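Local atomic coordinates of pyrethroid hydrolase (Sphingobium faniae, PDB entry 5Y5R), a protein that hydrolyses pyrethroid pesticides, splitting the ester of compounds such as cypermethrin and permethrin into an alcohol and a cyclopropanecarboxylic acid. Residues G40-P43 / G44-G47; D53-H56 / Y57-V61. All coordinates share one frame; numbering follows the deposited sequence.

Interaction 1: G40-P43 / G44-G47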
loop_
_atom_site.group_PDB
_atom_site.type_symbol
_atom_site.label_atom_id
_atom_site.label_comp_id
_atom_site.label_asym_id
_atom_site.label_seq_id
_atom_site.Cartn_x
_atom_site.Cartn_y
_atom_site.Cartn_z
ATOM N N GLY A 40 -9.186 -3.204 11.821
ATOM C CA GLY A 40 -10.458 -2.980 11.164
ATOM C C GLY A 40 -10.648 -3.783 9.901
ATOM O O GLY A 40 -11.700 -3.675 9.266
ATOM N N HIS A 41 -9.651 -4.553 9.483
ATOM C CA HIS A 41 -9.736 -5.279 8.225
ATOM C C HIS A 41 -9.985 -6.770 8.417
ATOM O O HIS A 41 -9.856 -7.542 7.456
ATOM C CB HIS A 41 -8.465 -5.015 7.397
ATOM C CG HIS A 41 -8.397 -3.626 6.845
ATOM N ND1 HIS A 41 -8.718 -3.328 5.538
ATOM C CD2 HIS A 41 -8.164 -2.441 7.451
ATOM C CE1 HIS A 41 -8.632 -2.023 5.352
ATOM N NE2 HIS A 41 -8.292 -1.462 6.494
ATOM N N THR A 42 -10.361 -7.202 9.615
ATOM C CA THR A 42 -10.689 -8.610 9.843
ATOM C C THR A 42 -12.143 -8.759 10.264
ATOM O O THR A 42 -12.525 -8.243 11.329
ATOM C CB THR A 42 -9.736 -9.181 10.888
ATOM O OG1 THR A 42 -8.397 -8.842 10.504
ATOM C CG2 THR A 42 -9.892 -10.692 11.003
ATOM N N PRO A 43 -12.986 -9.396 9.456
ATOM C CA PRO A 43 -14.415 -9.506 9.793
ATOM C C PRO A 43 -14.627 -9.983 11.221
ATOM O O PRO A 43 -14.037 -10.966 11.657
ATOM C CB PRO A 43 -14.926 -10.524 8.777
ATOM C CG PRO A 43 -14.035 -10.306 7.569
ATOM C CD PRO A 43 -12.688 -9.928 8.120
ATOM N N GLY A 44 -15.393 -9.229 11.980
ATOM C CA GLY A 44 -15.611 -9.537 13.361
ATOM C C GLY A 44 -14.766 -8.722 14.320
ATOM O O GLY A 44 -14.972 -8.802 15.492
ATOM N N ASP A 45 -13.823 -7.930 13.832
ATOM C CA ASP A 45 -12.972 -7.110 14.687
ATOM C C ASP A 45 -13.483 -5.728 15.052
ATOM O O ASP A 45 -12.891 -5.060 15.841
ATOM C CB ASP A 45 -11.545 -6.993 14.129
ATOM C CG ASP A 45 -11.376 -5.921 13.022
ATOM O OD1 ASP A 45 -12.282 -5.200 12.692
ATOM O OD2 ASP A 45 -10.282 -5.831 12.490
ATOM N N GLY A 46 -14.574 -5.320 14.447
ATOM C CA GLY A 46 -15.114 -4.016 14.722
ATOM C C GLY A 46 -15.235 -3.138 13.515
ATOM O O GLY A 46 -16.067 -2.295 13.470
ATOM N N GLY A 47 -14.394 -3.339 12.527
ATOM C CA GLY A 47 -14.565 -2.535 11.343
ATOM C C GLY A 47 -14.062 -1.116 11.542
ATOM O O GLY A 47 -13.386 -0.783 12.533
#

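Interaction 2: D53-H56 / Y57-V61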
loop_
_atom_site.group_PDB
_atom_site.type_symbol
_atom_site.label_atom_id
_atom_site.label_comp_id
_atom_site.label_asym_id
_atom_site.label_seq_id
_atom_site.Cartn_x
_atom_site.Cartn_y
_atom_site.Cartn_z
ATOM N N ASP A 53 -6.336 5.707 15.584
ATOM C CA ASP A 53 -5.344 6.555 14.932
ATOM C C ASP A 53 -4.353 5.623 14.234
ATOM O O ASP A 53 -4.564 4.407 14.171
ATOM C CB ASP A 53 -4.708 7.537 15.932
ATOM C CG ASP A 53 -3.970 6.849 17.070
ATOM O OD1 ASP A 53 -3.803 5.615 17.035
ATOM O OD2 ASP A 53 -3.540 7.559 18.012
HETATM N N MSE A 54 -3.290 6.186 13.675
HETATM C CA MSE A 54 -2.408 5.378 12.842
HETATM C C MSE A 54 -1.599 4.376 13.635
HETATM O O MSE A 54 -1.337 3.285 13.148
HETATM C CB MSE A 54 -1.471 6.270 12.036
HETATM C CG MSE A 54 -2.193 6.940 10.864
HETATM SE SE MSE A 54 -2.749 5.665 9.503
HETATM C CE MSE A 54 -1.002 5.443 8.553
ATOM N N GLU A 55 -1.164 4.776 14.829
ATOM C CA GLU A 55 -0.469 3.840 15.698
ATOM C C GLU A 55 -1.325 2.610 15.911
ATOM O O GLU A 55 -0.820 1.482 15.910
ATOM C CB GLU A 55 -0.152 4.490 17.056
ATOM C CG GLU A 55 0.654 3.572 18.017
ATOM C CD GLU A 55 -0.186 2.461 18.659
ATOM O OE1 GLU A 55 -1.411 2.671 18.808
ATOM O OE2 GLU A 55 0.359 1.349 18.933
ATOM N N HIS A 56 -2.638 2.822 16.066
ATOM C CA HIS A 56 -3.592 1.729 16.208
ATOM C C HIS A 56 -3.773 0.970 14.905
ATOM O O HIS A 56 -3.807 -0.265 14.897
ATOM C CB HIS A 56 -4.941 2.279 16.665
ATOM C CG HIS A 56 -5.948 1.215 16.960
ATOM N ND1 HIS A 56 -7.305 1.436 16.868
ATOM C CD2 HIS A 56 -5.799 -0.072 17.354
ATOM C CE1 HIS A 56 -7.951 0.329 17.187
ATOM N NE2 HIS A 56 -7.059 -0.602 17.486
ATOM N N TYR A 57 -3.968 1.710 13.800
ATOM C CA TYR A 57 -4.169 1.097 12.487
ATOM C C TYR A 57 -2.996 0.190 12.116
ATOM O O TYR A 57 -3.199 -0.903 11.580
ATOM C CB TYR A 57 -4.345 2.200 11.419
ATOM C CG TYR A 57 -4.925 1.758 10.081
ATOM C CD1 TYR A 57 -6.157 1.113 10.017
ATOM C CD2 TYR A 57 -4.284 2.052 8.873
ATOM C CE1 TYR A 57 -6.686 0.712 8.826
ATOM C CE2 TYR A 57 -4.843 1.652 7.652
ATOM C CZ TYR A 57 -6.026 0.973 7.645
ATOM O OH TYR A 57 -6.601 0.601 6.442
ATOM N N THR A 58 -1.765 0.626 12.393
ATOM C CA THR A 58 -0.576 -0.065 11.914
ATOM C C THR A 58 -0.025 -1.055 12.936
ATOM O O THR A 58 1.045 -1.642 12.713
ATOM C CB THR A 58 0.514 0.948 11.540
ATOM O OG1 THR A 58 0.718 1.906 12.591
ATOM C CG2 THR A 58 0.073 1.725 10.314
ATOM N N ARG A 59 -0.752 -1.291 14.026
ATOM C CA ARG A 59 -0.179 -2.064 15.125
ATOM C C ARG A 59 0.033 -3.539 14.786
ATOM O O ARG A 59 1.014 -4.129 15.264
ATOM C CB ARG A 59 -1.069 -1.907 16.375
ATOM C CG ARG A 59 -0.486 -2.483 17.667
ATOM C CD ARG A 59 -1.035 -1.741 18.880
ATOM N NE ARG A 59 -2.459 -1.939 19.152
ATOM C CZ ARG A 59 -3.202 -1.066 19.834
ATOM N NH1 ARG A 59 -2.657 0.075 20.278
ATOM N NH2 ARG A 59 -4.490 -1.316 20.056
ATOM N N PRO A 60 -0.782 -4.161 13.929
ATOM C CA PRO A 60 -0.430 -5.520 13.494
ATOM C C PRO A 60 0.931 -5.633 12.825
ATOM O O PRO A 60 1.537 -6.701 12.894
ATOM C CB PRO A 60 -1.571 -5.889 12.540
ATOM C CG PRO A 60 -2.725 -5.107 13.024
ATOM C CD PRO A 60 -2.180 -3.832 13.581
ATOM N N VAL A 61 1.417 -4.594 12.147
ATOM C CA VAL A 61 2.756 -4.659 11.567
ATOM C C VAL A 61 3.816 -4.400 12.618
ATOM O O VAL A 61 4.824 -5.113 12.680
ATOM C CB VAL A 61 2.881 -3.663 10.410
ATOM C CG1 VAL A 61 4.336 -3.579 9.933
ATOM C CG2 VAL A 61 1.917 -4.051 9.304
#

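Interaction 1: G40-P43 / G44-G47
G40 gives its backbone N to the carboxylate of D45, but the bond to OD2 is weak: N to OD2 is 2.9 Å with an N-H...O angle of only 123°. The positive phi of G40 would press a side chain against the preceding carbonyl, and its CA lies 3.3 Å from D45 OD1. The side chain of H41 leaves the backbone away from 44-47, and its ND1 bonds to N14 O. T42 makes the straighter bond to the carboxylate, its N lying 3.2 Å from D45 OD2 and well above the carboxylate plane. The T42 carbonyl in turn accepts from D45 N, O to N 2.8 Å, which closes a type II beta turn with P43 and G44 at its corners. D45 CG sits between its own backbone N and carbonyl carbon (chi1 82°), folding the carboxylate back toward the backbone of G40 and T42. The other oxygen makes an Asx turn, OD1 receiving G47 N at 2.8 Å almost in line (177°). Thus one carboxylate ties both arms of the bend. T42 OG1 bonds to D37, and the whole turn belongs to the connection from strand 32-34 to helix 54-57.

Interaction 2: D53-H56 / Y57-V61
Y57 N bonds to D53 O at 2.8 Å, the donor lying in the carbonyl plane, and T58 N repeats this i to i+4 spacing onto M54 O. At T58 the backbone leaves helical angles (psi 8°), and the next link, R59 N to H56 O, is weak at 3.3 Å. T58 is both the exit from helix 54-57 and the N-cap position of helix 59-67, although its side chain makes no capping bond. Instead its hydroxyl, set between backbone N and carbonyl carbon (chi1 50°), donates to M54 O, a short contact with OG1 2.5 Å from O. The hydroxyl and T58 N approach that oxygen from opposite faces of the carbonyl plane. With an alanine here the hydroxyl is gone, and of these two donors M54 O would probably keep only the N-H. At the start of helix 54-57, D53 is the N-cap, its OD1 accepting from H56 N. Selenomethionine M54 lies alongside Y57, SE 4.0 Å from CD2, in an oblique Met-aromatic contact. E55 OE1 forms a salt bridge with R59 NH1 at 3.2 Å, the planar groups turned 48° apart. H56 CD2 lies over one face of the same guanidinium, 3.2 Å from R59 NH2.

From the N terminus, the chain leaves strand 32-34 and first meets interaction 1, whose loop at 40-47 closes on itself before interaction 2 begins. The two are in series, neither nested nor crossed, with centres about 13 Å apart. They nonetheless touch: H41 NE2 lies 2.7 Å from Y57 OH, a probable hydrogen bond, and their rings meet at about 60°. This joins the loop to helix 54-57. Beyond it, V61 of helix 59-67 packs on I7 and I9 of strand 3-9, while M54 and T58 touch W86 of helix 80-90. Together they link the connection after strand 32-34 to the parallel sheet of the alpha/beta hydrolase fold.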